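Local structure of putative amidohydrolase/peptidase (Burkholderia cenocepacia, 4WJB) at residues His197-Glu201 with Cys347-Val351; Leu265-Tyr269 with Glu310-Leu315. The protein is a putative zinc-dependent amidohydrolase of the peptidase M20 family, probably hydrolysing carbon-nitrogen bonds other than peptide bonds. One frame throughout, in Å; residues are numbered along the deposited sequence.

Interaction 1: residues His197-Glu201 with Cys347-Val351. With EDO (1,2-ethanediol), chain J; EDO (1,2-ethanediol), chain K.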
loop_
_atom_site.group_PDB
_atom_site.type_symbol
_atom_site.label_atom_id
_atom_site.label_comp_id
_atom_site.label_asym_id
_atom_site.label_seq_id
_atom_site.Cartn_x
_atom_site.Cartn_y
_atom_site.Cartn_z
ATOM N N HIS A 197 -20.695 -44.273 -5.264
ATOM C CA HIS A 197 -21.289 -44.548 -3.958
ATOM C C HIS A 197 -20.794 -43.565 -2.903
ATOM O O HIS A 197 -21.583 -42.995 -2.150
ATOM C CB HIS A 197 -20.990 -45.984 -3.512
ATOM C CG HIS A 197 -21.558 -46.324 -2.170
ATOM N ND1 HIS A 197 -22.913 -46.450 -1.945
ATOM C CD2 HIS A 197 -20.957 -46.535 -0.975
ATOM C CE1 HIS A 197 -23.120 -46.739 -0.672
ATOM N NE2 HIS A 197 -21.950 -46.796 -0.061
ATOM N N ALA A 198 -19.481 -43.377 -2.853
ATOM C CA ALA A 198 -18.869 -42.430 -1.934
ATOM C C ALA A 198 -17.465 -42.110 -2.412
ATOM O O ALA A 198 -16.860 -42.890 -3.155
ATOM C CB ALA A 198 -18.839 -42.985 -0.512
ATOM N N ALA A 199 -16.955 -40.956 -1.995
ATOM C CA ALA A 199 -15.601 -40.559 -2.345
ATOM C C ALA A 199 -14.866 -40.043 -1.118
ATOM O O ALA A 199 -15.448 -39.367 -0.274
ATOM C CB ALA A 199 -15.613 -39.508 -3.444
ATOM N N TYR A 200 -13.587 -40.378 -1.026
ATOM C CA TYR A 200 -12.741 -39.917 0.065
ATOM C C TYR A 200 -11.405 -39.439 -0.467
ATOM O O TYR A 200 -10.794 -40.125 -1.273
ATOM C CB TYR A 200 -12.511 -41.035 1.078
ATOM C CG TYR A 200 -13.757 -41.499 1.779
ATOM C CD1 TYR A 200 -14.244 -40.818 2.884
ATOM C CD2 TYR A 200 -14.443 -42.627 1.345
ATOM C CE1 TYR A 200 -15.387 -41.240 3.538
ATOM C CE2 TYR A 200 -15.585 -43.059 1.995
ATOM C CZ TYR A 200 -16.051 -42.367 3.084
ATOM O OH TYR A 200 -17.187 -42.792 3.725
ATOM N N GLU A 201 -10.947 -38.274 -0.014
ATOM C CA GLU A 201 -9.609 -37.807 -0.368
ATOM C C GLU A 201 -8.766 -37.577 0.883
ATOM O O GLU A 201 -9.143 -36.822 1.780
ATOM C CB GLU A 201 -9.665 -36.520 -1.208
ATOM C CG GLU A 201 -8.277 -35.997 -1.581
ATOM C CD GLU A 201 -8.298 -34.913 -2.650
ATOM O OE1 GLU A 201 -7.211 -34.400 -2.997
ATOM O OE2 GLU A 201 -9.390 -34.576 -3.145
ATOM N N CYS A 347 -20.115 -39.520 5.136
ATOM C CA CYS A 347 -18.678 -39.635 4.895
ATOM C C CYS A 347 -17.880 -39.066 6.058
ATOM O O CYS A 347 -16.877 -39.646 6.479
ATOM C CB CYS A 347 -18.285 -38.928 3.598
ATOM S SG CYS A 347 -18.816 -39.803 2.119
ATOM N N ILE A 348 -18.340 -37.927 6.567
ATOM C CA ILE A 348 -17.724 -37.275 7.712
ATOM C C ILE A 348 -17.744 -38.179 8.933
ATOM O O ILE A 348 -16.713 -38.395 9.570
ATOM C CB ILE A 348 -18.438 -35.953 8.051
ATOM C CG1 ILE A 348 -18.236 -34.934 6.927
ATOM C CG2 ILE A 348 -17.956 -35.417 9.383
ATOM C CD1 ILE A 348 -19.112 -33.697 7.063
ATOM N N ASP A 349 -18.923 -38.707 9.253
ATOM C CA ASP A 349 -19.073 -39.636 10.370
ATOM C C ASP A 349 -18.235 -40.897 10.183
ATOM O O ASP A 349 -17.667 -41.420 11.140
ATOM C CB ASP A 349 -20.545 -40.017 10.563
ATOM C CG ASP A 349 -21.399 -38.831 10.975
ATOM O OD1 ASP A 349 -20.832 -37.742 11.208
ATOM O OD2 ASP A 349 -22.633 -38.990 11.077
ATOM N N THR A 350 -18.156 -41.382 8.950
ATOM C CA THR A 350 -17.363 -42.575 8.658
ATOM C C THR A 350 -15.890 -42.328 8.972
ATOM O O THR A 350 -15.221 -43.169 9.574
ATOM C CB THR A 350 -17.519 -43.006 7.189
ATOM O OG1 THR A 350 -18.884 -43.370 6.946
ATOM C CG2 THR A 350 -16.618 -44.191 6.873
ATOM N N VAL A 351 -15.400 -41.156 8.578
ATOM C CA VAL A 351 -14.026 -40.759 8.860
ATOM C C VAL A 351 -13.772 -40.646 10.364
ATOM O O VAL A 351 -12.802 -41.204 10.883
ATOM C CB VAL A 351 -13.684 -39.408 8.186
ATOM C CG1 VAL A 351 -12.375 -38.845 8.734
ATOM C CG2 VAL A 351 -13.619 -39.570 6.675
HETATM C C1 EDO J . -11.728 -38.188 -3.837
HETATM O O1 EDO J . -11.671 -39.082 -4.949
HETATM C C2 EDO J . -11.512 -36.772 -4.351
HETATM O O2 EDO J . -10.224 -36.691 -4.967
HETATM C C1 EDO K . -22.033 -43.540 2.603
HETATM O O1 EDO K . -22.852 -42.605 1.895
HETATM C C2 EDO K . -20.675 -42.905 2.875
HETATM O O2 EDO K . -19.696 -43.942 3.007
#
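The phenol oxygen of Y200 meets both the helix and a small molecule: Y200 OH shares a 2.9 Å hydrogen bond with O2 of the 1,2-ethanediol of chain K, probably from the crystallisation liquor, while CB of T350 lies 3.5 Å from Y200 OH. T350 crosses the tyrosine at about a right angle and presents CB and CG2; its hydroxyl OG1 is hydrogen-bonded to the carbonyl oxygen of R346, one helical turn back. C347 reaches the ring along one side. Its CB is 3.7 Å from Y200 CE1, and its carbonyl oxygen lies in the ring plane at the edge. With SG anti to the carbonyl carbon (chi1 -73°), the sulfur approaches the ring obliquely, 4.5 Å from the Y200 ring centroid and 36° off the normal, a Cys sulfur-aromatic contact. The same SG packs against CB of A198 at 4.1 Å. V351 CG2 rests 4.0 Å from Y200 CE1, the two side chains running past each other in opposite directions. L413 of helix 403-421 also covers the tyrosine. This is the strand-against-helix packing of an alpha/beta zinc-hydrolase domain, with strand 198-204 carrying the zinc ligand H203 beyond the contact.

Interaction 2: residues Leu265-Tyr269 with Glu310-Leu315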
loop_
_atom_site.group_PDB
_atom_site.type_symbol
_atom_site.label_atom_id
_atom_site.label_comp_id
_atom_site.label_asym_id
_atom_site.label_seq_id
_atom_site.Cartn_x
_atom_site.Cartn_y
_atom_site.Cartn_z
ATOM N N LEU A 265 -13.841 -8.398 12.626
ATOM C CA LEU A 265 -14.861 -9.295 12.091
ATOM C C LEU A 265 -14.395 -10.756 12.069
ATOM O O LEU A 265 -15.149 -11.649 12.443
ATOM C CB LEU A 265 -15.278 -8.852 10.688
ATOM C CG LEU A 265 -16.116 -7.569 10.640
ATOM C CD1 LEU A 265 -16.527 -7.260 9.210
ATOM C CD2 LEU A 265 -17.343 -7.685 11.540
ATOM N N GLY A 266 -13.162 -10.995 11.631
ATOM C CA GLY A 266 -12.621 -12.343 11.609
ATOM C C GLY A 266 -12.587 -12.948 12.998
ATOM O O GLY A 266 -12.994 -14.096 13.209
ATOM N N ARG A 267 -12.125 -12.160 13.962
ATOM C CA ARG A 267 -12.009 -12.632 15.338
ATOM C C ARG A 267 -13.367 -12.762 16.010
ATOM O O ARG A 267 -13.527 -13.539 16.953
ATOM C CB ARG A 267 -11.107 -11.690 16.141
ATOM C CG ARG A 267 -9.679 -11.656 15.623
ATOM C CD ARG A 267 -8.783 -10.774 16.482
ATOM N NE ARG A 267 -7.383 -10.909 16.086
ATOM C CZ ARG A 267 -6.368 -10.298 16.686
ATOM N NH1 ARG A 267 -6.590 -9.502 17.723
ATOM N NH2 ARG A 267 -5.129 -10.491 16.253
ATOM N N ARG A 268 -14.348 -12.014 15.519
ATOM C CA ARG A 268 -15.694 -12.063 16.081
ATOM C C ARG A 268 -16.376 -13.387 15.759
ATOM O O ARG A 268 -17.141 -13.913 16.569
ATOM C CB ARG A 268 -16.544 -10.902 15.561
ATOM C CG ARG A 268 -17.930 -10.827 16.200
ATOM C CD ARG A 268 -18.815 -9.819 15.491
ATOM N NE ARG A 268 -18.387 -8.439 15.715
ATOM C CZ ARG A 268 -18.921 -7.391 15.097
ATOM N NH1 ARG A 268 -19.893 -7.569 14.212
ATOM N NH2 ARG A 268 -18.484 -6.166 15.355
ATOM N N TYR A 269 -16.096 -13.925 14.577
ATOM C CA TYR A 269 -16.697 -15.185 14.153
ATOM C C TYR A 269 -15.703 -16.343 14.216
ATOM O O TYR A 269 -15.695 -17.218 13.350
ATOM C CB TYR A 269 -17.262 -15.055 12.739
ATOM C CG TYR A 269 -18.454 -14.132 12.642
ATOM C CD1 TYR A 269 -18.290 -12.767 12.437
ATOM C CD2 TYR A 269 -19.744 -14.625 12.756
ATOM C CE1 TYR A 269 -19.382 -11.922 12.349
ATOM C CE2 TYR A 269 -20.840 -13.791 12.670
ATOM C CZ TYR A 269 -20.654 -12.444 12.467
ATOM O OH TYR A 269 -21.753 -11.621 12.381
ATOM N N GLU A 310 -23.628 -12.373 7.012
ATOM C CA GLU A 310 -23.498 -11.444 8.135
ATOM C C GLU A 310 -22.220 -10.619 8.024
ATOM O O GLU A 310 -22.208 -9.426 8.348
ATOM C CB GLU A 310 -23.529 -12.200 9.463
ATOM C CG GLU A 310 -24.820 -12.972 9.700
ATOM C CD GLU A 310 -24.927 -13.522 11.110
ATOM O OE1 GLU A 310 -24.049 -13.209 11.943
ATOM O OE2 GLU A 310 -25.895 -14.259 11.389
ATOM N N LEU A 311 -21.142 -11.257 7.575
ATOM C CA LEU A 311 -19.877 -10.562 7.364
ATOM C C LEU A 311 -20.020 -9.507 6.275
ATOM O O LEU A 311 -19.496 -8.399 6.403
ATOM C CB LEU A 311 -18.775 -11.548 6.996
ATOM C CG LEU A 311 -18.306 -12.428 8.156
ATOM C CD1 LEU A 311 -17.453 -13.572 7.648
ATOM C CD2 LEU A 311 -17.538 -11.585 9.160
ATOM N N ASP A 312 -20.733 -9.860 5.210
ATOM C CA ASP A 312 -20.989 -8.933 4.119
ATOM C C ASP A 312 -21.728 -7.703 4.629
ATOM O O ASP A 312 -21.328 -6.567 4.368
ATOM C CB ASP A 312 -21.800 -9.607 3.013
ATOM C CG ASP A 312 -22.191 -8.640 1.913
ATOM O OD1 ASP A 312 -21.353 -8.383 1.021
ATOM O OD2 ASP A 312 -23.330 -8.131 1.945
ATOM N N ALA A 313 -22.805 -7.945 5.364
ATOM C CA ALA A 313 -23.618 -6.870 5.906
ATOM C C ALA A 313 -22.810 -5.996 6.863
ATOM O O ALA A 313 -22.917 -4.764 6.833
ATOM C CB ALA A 313 -24.843 -7.440 6.608
ATOM N N ALA A 314 -21.995 -6.630 7.701
ATOM C CA ALA A 314 -21.222 -5.893 8.700
ATOM C C ALA A 314 -20.176 -4.994 8.044
ATOM O O ALA A 314 -19.996 -3.838 8.439
ATOM C CB ALA A 314 -20.560 -6.854 9.675
ATOM N N LEU A 315 -19.493 -5.531 7.039
ATOM C CA LEU A 315 -18.485 -4.785 6.298
ATOM C C LEU A 315 -19.096 -3.571 5.602
ATOM O O LEU A 315 -18.561 -2.466 5.686
ATOM C CB LEU A 315 -17.800 -5.684 5.270
ATOM C CG LEU A 315 -16.807 -5.018 4.312
ATOM C CD1 LEU A 315 -15.594 -4.482 5.053
ATOM C CD2 LEU A 315 -16.380 -5.997 3.224
#
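L265, in the last turn of helix 251-268, and Y269, just after it, pack against L311 and A314 of helix 305-326 in the M20 dimerisation domain, where two helices lie together on an antiparallel sheet. The interface is built from interlocking shapes. L265 ends in a fork whose prongs reach the one-carbon side chain of A314: CD2 of L265 stands 3.8 Å from CB of A314, and L265 CD1 stands 4.1 Å from that methyl. Because alanine is so short, the leucine can come close to the second helix here, and CD1 also nears the backbone N of L315. The bump in return is L311. Its CB does not point straight at the partner helix, but with CG anti to the carbonyl carbon (chi1 -72°), the branch CD2, not the extended CD1, enters the notch between L265 and Y269. There L311 CD2 is 3.9 Å from L265 CB and 3.6 Å from Y269 CD1, meeting the ring obliquely, while the tyrosine and leucine run past each other in opposite directions. F300 of strand 289-302 touches both L265 and L311, tying the helix pair to the sheet beneath.

Y269, the first residue to leave helical geometry, extends its ring past L311 toward the exposed E310. E310 crosses it at about a right angle, and the ring and carboxylate planes are 69° apart. Y269 OH donates a 2.8 Å hydrogen bond to OE1 of E310, which probably limits the swing of the phenol. OE1 accepts through its anti lone pair, turned away from the other carboxylate oxygen, and comes near the ring plane at its edge, 3.3 Å from Y269 CE2.

The two contacts occupy different domains of the chain, their centres 31 Å apart and their nearest atoms about 18 Å apart. In sequence, interaction 2 is nested inside interaction 1: strand 198-204 comes first, then helices 251-268 and 305-326, then helix 345-357. The dimerisation domain is thus an insertion, and the chain leaves the zinc-binding domain, builds the helix pair on its sheet, and returns to supply helix 345-357, one of the helices packed on Y200. Interaction 1 is wholly buried on the strand that carries the zinc ligand H203 further along, whereas interaction 2 lies away from the zinc site, on a helix whose R267 packs against M245 of the second subunit.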